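Local coordinates for putative short-chain oxidoreductase (Thermus thermophilus, PDB 2YUT), which binds NADP(+) in a Rossmann-type fold and probably acts as an oxidoreductase of the short-chain dehydrogenase/reductase family, at residues F16-K21 against A36-E41; G22-L27 against G43-P48. All coordinates share one frame; numbering follows the deposited sequence.

Contact 1. Residues F16-K21 against A36-E41; sequences FARALK and AELARE
Leu38 is the first residue of 36-41 to meet the helix end 16-21, and it does so with both branches. With CG anti to the backbone N (chi1 174°), its side chain reaches across to the other helix: CD2 lies 4.0 Å from CB of Ala17, while CD1 sits over one face of the Arg18 guanidinium, 3.7 Å from NH2 and offset toward the rim. One turn on, Glu41 sends an extended chain to the edge of the same guanidinium. The grip is side-on and twofold: Arg18 NE donates to Glu41 OE2 at 2.9 Å and Arg18 NH2 to Glu41 OE1 at 3.2 Å, each oxygen using its syn lone pair. The fit is not flat: both oxygens sit about 22° out of the guanidinium plane, and the two planes are 36° apart. Two bonds at the edge and a methyl over one face restrict how the guanidinium can turn. Arg18 and Glu41 are exposed, whereas Ala17 and Leu38 are buried. Helices 11-19 and 32-42 pack as neighbours on one side of the parallel sheet; Leu27 of strand 24-28 touches both Ala17 and Leu38, and helix 185-196 packs on Phe16 and Ala19.

Contact 2. Residues G22-L27 against G43-P48; sequences GHDLLL and GARALP
A bend at chi3 (-78°) turns the end of the Arg45 chain across toward Asp24, and chi1 of Asp24 (172°) sets its carboxylate beside the backbone carbonyl carbon, within reach of Arg45. Arg45 NH2 donates to Asp24 OD2 at 3.1 Å in a salt bridge whose planes are nearly coplanar. A water in the guanidinium plane adds a second link: it accepts from Arg45 NE at 2.8 Å and donates to Asp24 OD2 and Leu25 O. Leu26 runs alongside the arginine, CD2 over one guanidinium face and CD1 3.4 Å from NH2; its CD2 also meets Leu47 CD1. On the side of Leu27, its CG packs against CB of Ala44 at 3.7 Å. The backbones pair in parallel: Arg45 N bonds to Leu25 O at 3.0 Å, Leu27 N to Arg45 O at 2.8 Å, and Leu47 N to Leu27 O at 2.9 Å. Within the chain strand 45-46 ends the sheet, forming a beta-alpha-beta unit with strand 24-28 and helix 32-42. Strand 2-6 flanks 24-28 on its other edge, where Arg2 NE forms a salt bridge with Asp24 OD1, and helix 54-64 packs on Leu26 and Leu47.

Contacts 1 and 2 have centres 7 Å apart and interlock along the chain: helix 11-19 leads into strand 24-28, then helix 32-42 and strand 45-46; contact 1 joins the two helices and contact 2 the two strands. They meet directly where Ala39 O accepts a probable hydrogen bond from Ala44 N at 2.7 Å. Leu27 CD1 packs against Ala39 CA at 3.6 Å, and Ala39 CB meets Ala46 CB at 3.7 Å. Together they form part of the Rossmann-type NADP-binding half of the fold. The side chains of Leu38 and Leu27 are about 9 and 10 Å from the bound NADP, and about 6 and 7 Å from that of Thr9, an NADP-binding residue.

Contact 1. Residues F16-K21 against A36-E41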
loop_
_atom_site.group_PDB
_atom_site.type_symbol
_atom_site.label_atom_id
_atom_site.label_comp_id
_atom_site.label_asym_id
_atom_site.label_seq_id
_atom_site.Cartn_x
_atom_site.Cartn_y
_atom_site.Cartn_z
ATOM N N PHE A 16 -3.780 25.627 -1.027
ATOM C CA PHE A 16 -2.488 25.791 -0.374
ATOM C C PHE A 16 -1.667 26.854 -1.097
ATOM O O PHE A 16 -1.003 27.664 -0.456
ATOM C CB PHE A 16 -1.709 24.473 -0.370
ATOM C CG PHE A 16 -2.071 23.559 0.764
ATOM C CD1 PHE A 16 -1.657 23.844 2.060
ATOM C CD2 PHE A 16 -2.831 22.415 0.538
ATOM C CE1 PHE A 16 -1.991 22.999 3.123
ATOM C CE2 PHE A 16 -3.172 21.563 1.593
ATOM C CZ PHE A 16 -2.750 21.857 2.886
ATOM N N ALA A 17 -1.717 26.845 -2.428
ATOM C CA ALA A 17 -0.961 27.810 -3.223
ATOM C C ALA A 17 -1.379 29.249 -2.922
ATOM O O ALA A 17 -0.527 30.117 -2.729
ATOM C CB ALA A 17 -1.129 27.518 -4.710
ATOM N N ARG A 18 -2.686 29.498 -2.880
ATOM C CA ARG A 18 -3.184 30.840 -2.601
ATOM C C ARG A 18 -2.924 31.236 -1.153
ATOM O O ARG A 18 -2.678 32.400 -0.869
ATOM C CB ARG A 18 -4.680 30.931 -2.913
ATOM C CG ARG A 18 -4.978 30.761 -4.397
ATOM C CD ARG A 18 -6.441 30.963 -4.733
ATOM N NE ARG A 18 -6.634 30.973 -6.180
ATOM C CZ ARG A 18 -6.903 29.898 -6.913
ATOM N NH1 ARG A 18 -7.028 28.707 -6.341
ATOM N NH2 ARG A 18 -7.026 30.013 -8.229
ATOM N N ALA A 19 -2.959 30.263 -0.245
ATOM C CA ALA A 19 -2.722 30.535 1.169
ATOM C C ALA A 19 -1.253 30.815 1.470
ATOM O O ALA A 19 -0.934 31.442 2.480
ATOM C CB ALA A 19 -3.200 29.356 2.020
ATOM N N LEU A 20 -0.363 30.368 0.589
ATOM C CA LEU A 20 1.071 30.546 0.804
ATOM C C LEU A 20 1.760 31.442 -0.223
ATOM O O LEU A 20 2.990 31.483 -0.285
ATOM C CB LEU A 20 1.746 29.165 0.811
ATOM C CG LEU A 20 1.305 28.208 1.929
ATOM C CD1 LEU A 20 1.642 26.763 1.572
ATOM C CD2 LEU A 20 1.984 28.619 3.231
ATOM N N LYS A 21 0.981 32.171 -1.013
ATOM C CA LYS A 21 1.551 33.026 -2.052
ATOM C C LYS A 21 2.613 34.045 -1.615
ATOM O O LYS A 21 3.397 34.516 -2.437
ATOM C CB LYS A 21 0.436 33.737 -2.827
ATOM C CG LYS A 21 -0.438 34.658 -2.006
ATOM C CD LYS A 21 -1.288 35.534 -2.922
ATOM C CE LYS A 21 -0.412 36.345 -3.873
ATOM N NZ LYS A 21 -1.189 37.275 -4.742
ATOM N N ALA A 36 0.366 26.954 -15.109
ATOM C CA ALA A 36 0.996 28.230 -15.443
ATOM C C ALA A 36 0.173 29.446 -15.024
ATOM O O ALA A 36 0.734 30.444 -14.573
ATOM C CB ALA A 36 1.290 28.297 -16.940
ATOM N N GLU A 37 -1.147 29.364 -15.166
ATOM C CA GLU A 37 -2.012 30.483 -14.803
ATOM C C GLU A 37 -2.084 30.687 -13.291
ATOM O O GLU A 37 -2.087 31.831 -12.816
ATOM C CB GLU A 37 -3.425 30.283 -15.375
ATOM C CG GLU A 37 -4.411 31.432 -15.039
ATOM C CD GLU A 37 -3.844 32.827 -15.339
ATOM O OE1 GLU A 37 -3.455 33.086 -16.504
ATOM O OE2 GLU A 37 -3.781 33.673 -14.406
ATOM N N LEU A 38 -2.153 29.589 -12.537
ATOM C CA LEU A 38 -2.201 29.684 -11.080
ATOM C C LEU A 38 -0.871 30.249 -10.588
ATOM O O LEU A 38 -0.836 31.157 -9.754
ATOM C CB LEU A 38 -2.429 28.306 -10.447
ATOM C CG LEU A 38 -2.356 28.247 -8.912
ATOM C CD1 LEU A 38 -3.428 29.142 -8.311
ATOM C CD2 LEU A 38 -2.544 26.810 -8.432
ATOM N N ALA A 39 0.225 29.708 -11.115
ATOM C CA ALA A 39 1.552 30.167 -10.726
ATOM C C ALA A 39 1.681 31.673 -10.973
ATOM O O ALA A 39 2.191 32.404 -10.128
ATOM C CB ALA A 39 2.621 29.404 -11.504
ATOM N N ARG A 40 1.205 32.128 -12.128
ATOM C CA ARG A 40 1.266 33.545 -12.478
ATOM C C ARG A 40 0.411 34.361 -11.511
ATOM O O ARG A 40 0.825 35.415 -11.033
ATOM C CB ARG A 40 0.760 33.763 -13.905
ATOM C CG ARG A 40 0.756 35.219 -14.347
ATOM C CD ARG A 40 0.012 35.383 -15.665
ATOM N NE ARG A 40 -0.119 36.785 -16.051
ATOM C CZ ARG A 40 -0.893 37.216 -17.042
ATOM N NH1 ARG A 40 -0.952 38.511 -17.327
ATOM N NH2 ARG A 40 -1.616 36.352 -17.746
ATOM N N GLU A 41 -0.787 33.863 -11.232
ATOM C CA GLU A 41 -1.709 34.529 -10.323
ATOM C C GLU A 41 -1.100 34.740 -8.939
ATOM O O GLU A 41 -1.288 35.789 -8.330
ATOM C CB GLU A 41 -2.991 33.709 -10.177
ATOM C CG GLU A 41 -3.995 34.285 -9.182
ATOM C CD GLU A 41 -5.030 33.262 -8.748
ATOM O OE1 GLU A 41 -5.546 32.538 -9.627
ATOM O OE2 GLU A 41 -5.330 33.184 -7.533
#

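Contact 2. Residues G22-L27 against G43-P48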
loop_
_atom_site.group_PDB
_atom_site.type_symbol
_atom_site.label_atom_id
_atom_site.label_comp_id
_atom_site.label_asym_id
_atom_site.label_seq_id
_atom_site.Cartn_x
_atom_site.Cartn_y
_atom_site.Cartn_z
ATOM N N GLY A 22 2.658 34.390 -0.336
ATOM C CA GLY A 22 3.676 35.336 0.095
ATOM C C GLY A 22 5.085 34.751 0.173
ATOM O O GLY A 22 6.050 35.475 0.412
ATOM N N HIS A 23 5.213 33.447 -0.049
ATOM C CA HIS A 23 6.511 32.766 0.042
ATOM C C HIS A 23 7.221 32.566 -1.295
ATOM O O HIS A 23 6.736 33.005 -2.334
ATOM C CB HIS A 23 6.306 31.401 0.712
ATOM C CG HIS A 23 5.852 31.492 2.133
ATOM N ND1 HIS A 23 6.725 31.683 3.182
ATOM C CD2 HIS A 23 4.609 31.487 2.673
ATOM C CE1 HIS A 23 6.038 31.796 4.307
ATOM N NE2 HIS A 23 4.753 31.683 4.025
ATOM N N ASP A 24 8.387 31.917 -1.249
ATOM C CA ASP A 24 9.155 31.593 -2.454
ATOM C C ASP A 24 8.486 30.284 -2.851
ATOM O O ASP A 24 8.898 29.195 -2.432
ATOM C CB ASP A 24 10.625 31.362 -2.110
ATOM C CG ASP A 24 11.430 30.822 -3.287
ATOM O OD1 ASP A 24 12.593 30.418 -3.077
ATOM O OD2 ASP A 24 10.910 30.798 -4.426
ATOM N N LEU A 25 7.441 30.410 -3.656
ATOM C CA LEU A 25 6.613 29.280 -4.049
ATOM C C LEU A 25 6.881 28.603 -5.395
ATOM O O LEU A 25 7.049 29.265 -6.421
ATOM C CB LEU A 25 5.153 29.745 -3.988
ATOM C CG LEU A 25 3.980 28.776 -3.887
ATOM C CD1 LEU A 25 4.134 27.894 -2.657
ATOM C CD2 LEU A 25 2.691 29.592 -3.801
ATOM N N LEU A 26 6.921 27.272 -5.372
ATOM C CA LEU A 26 7.101 26.483 -6.590
ATOM C C LEU A 26 5.872 25.589 -6.682
ATOM O O LEU A 26 5.505 24.925 -5.707
ATOM C CB LEU A 26 8.371 25.626 -6.531
ATOM C CG LEU A 26 9.687 26.405 -6.493
ATOM C CD1 LEU A 26 10.019 26.769 -5.055
ATOM C CD2 LEU A 26 10.800 25.565 -7.092
ATOM N N LEU A 27 5.228 25.584 -7.845
ATOM C CA LEU A 27 4.022 24.790 -8.048
ATOM C C LEU A 27 4.222 23.742 -9.139
ATOM O O LEU A 27 4.795 24.035 -10.189
ATOM C CB LEU A 27 2.853 25.709 -8.428
ATOM C CG LEU A 27 2.568 26.916 -7.511
ATOM C CD1 LEU A 27 1.379 27.706 -8.048
ATOM C CD2 LEU A 27 2.282 26.446 -6.090
ATOM N N GLY A 43 2.265 34.520 -8.265
ATOM C CA GLY A 43 3.670 34.878 -8.323
ATOM C C GLY A 43 4.626 33.733 -8.032
ATOM O O GLY A 43 5.721 33.949 -7.507
ATOM N N ALA A 44 4.219 32.514 -8.375
ATOM C CA ALA A 44 5.055 31.342 -8.147
ATOM C C ALA A 44 5.725 30.851 -9.426
ATOM O O ALA A 44 5.499 31.381 -10.517
ATOM C CB ALA A 44 4.220 30.216 -7.544
ATOM N N ARG A 45 6.561 29.831 -9.281
ATOM C CA ARG A 45 7.230 29.236 -10.428
ATOM C C ARG A 45 6.463 27.976 -10.814
ATOM O O ARG A 45 6.110 27.180 -9.947
ATOM C CB ARG A 45 8.674 28.894 -10.071
ATOM C CG ARG A 45 9.612 30.070 -10.186
ATOM C CD ARG A 45 11.008 29.666 -9.813
ATOM N NE ARG A 45 11.168 29.582 -8.368
ATOM C CZ ARG A 45 12.167 28.941 -7.776
ATOM N NH1 ARG A 45 13.080 28.325 -8.516
ATOM N NH2 ARG A 45 12.264 28.931 -6.451
ATOM N N ALA A 46 6.190 27.811 -12.107
ATOM C CA ALA A 46 5.461 26.643 -12.607
ATOM C C ALA A 46 6.414 25.609 -13.195
ATOM O O ALA A 46 7.146 25.894 -14.143
ATOM C CB ALA A 46 4.444 27.067 -13.670
ATOM N N LEU A 47 6.389 24.407 -12.632
ATOM C CA LEU A 47 7.242 23.316 -13.086
ATOM C C LEU A 47 6.381 22.061 -13.240
ATOM O O LEU A 47 6.306 21.234 -12.333
ATOM C CB LEU A 47 8.365 23.066 -12.068
ATOM C CG LEU A 47 9.440 24.146 -11.914
ATOM C CD1 LEU A 47 10.344 23.826 -10.726
ATOM C CD2 LEU A 47 10.255 24.235 -13.198
ATOM N N PRO A 48 5.717 21.909 -14.396
ATOM C CA PRO A 48 4.856 20.750 -14.661
ATOM C C PRO A 48 5.614 19.428 -14.724
ATOM O O PRO A 48 6.775 19.391 -15.129
ATOM C CB PRO A 48 4.201 21.106 -15.991
ATOM C CG PRO A 48 5.272 21.901 -16.687
ATOM C CD PRO A 48 5.778 22.800 -15.572
HETATM O O HOH W 1 6.939 32.909 -5.002
HETATM O O HOH W 2 9.376 30.844 -6.621
#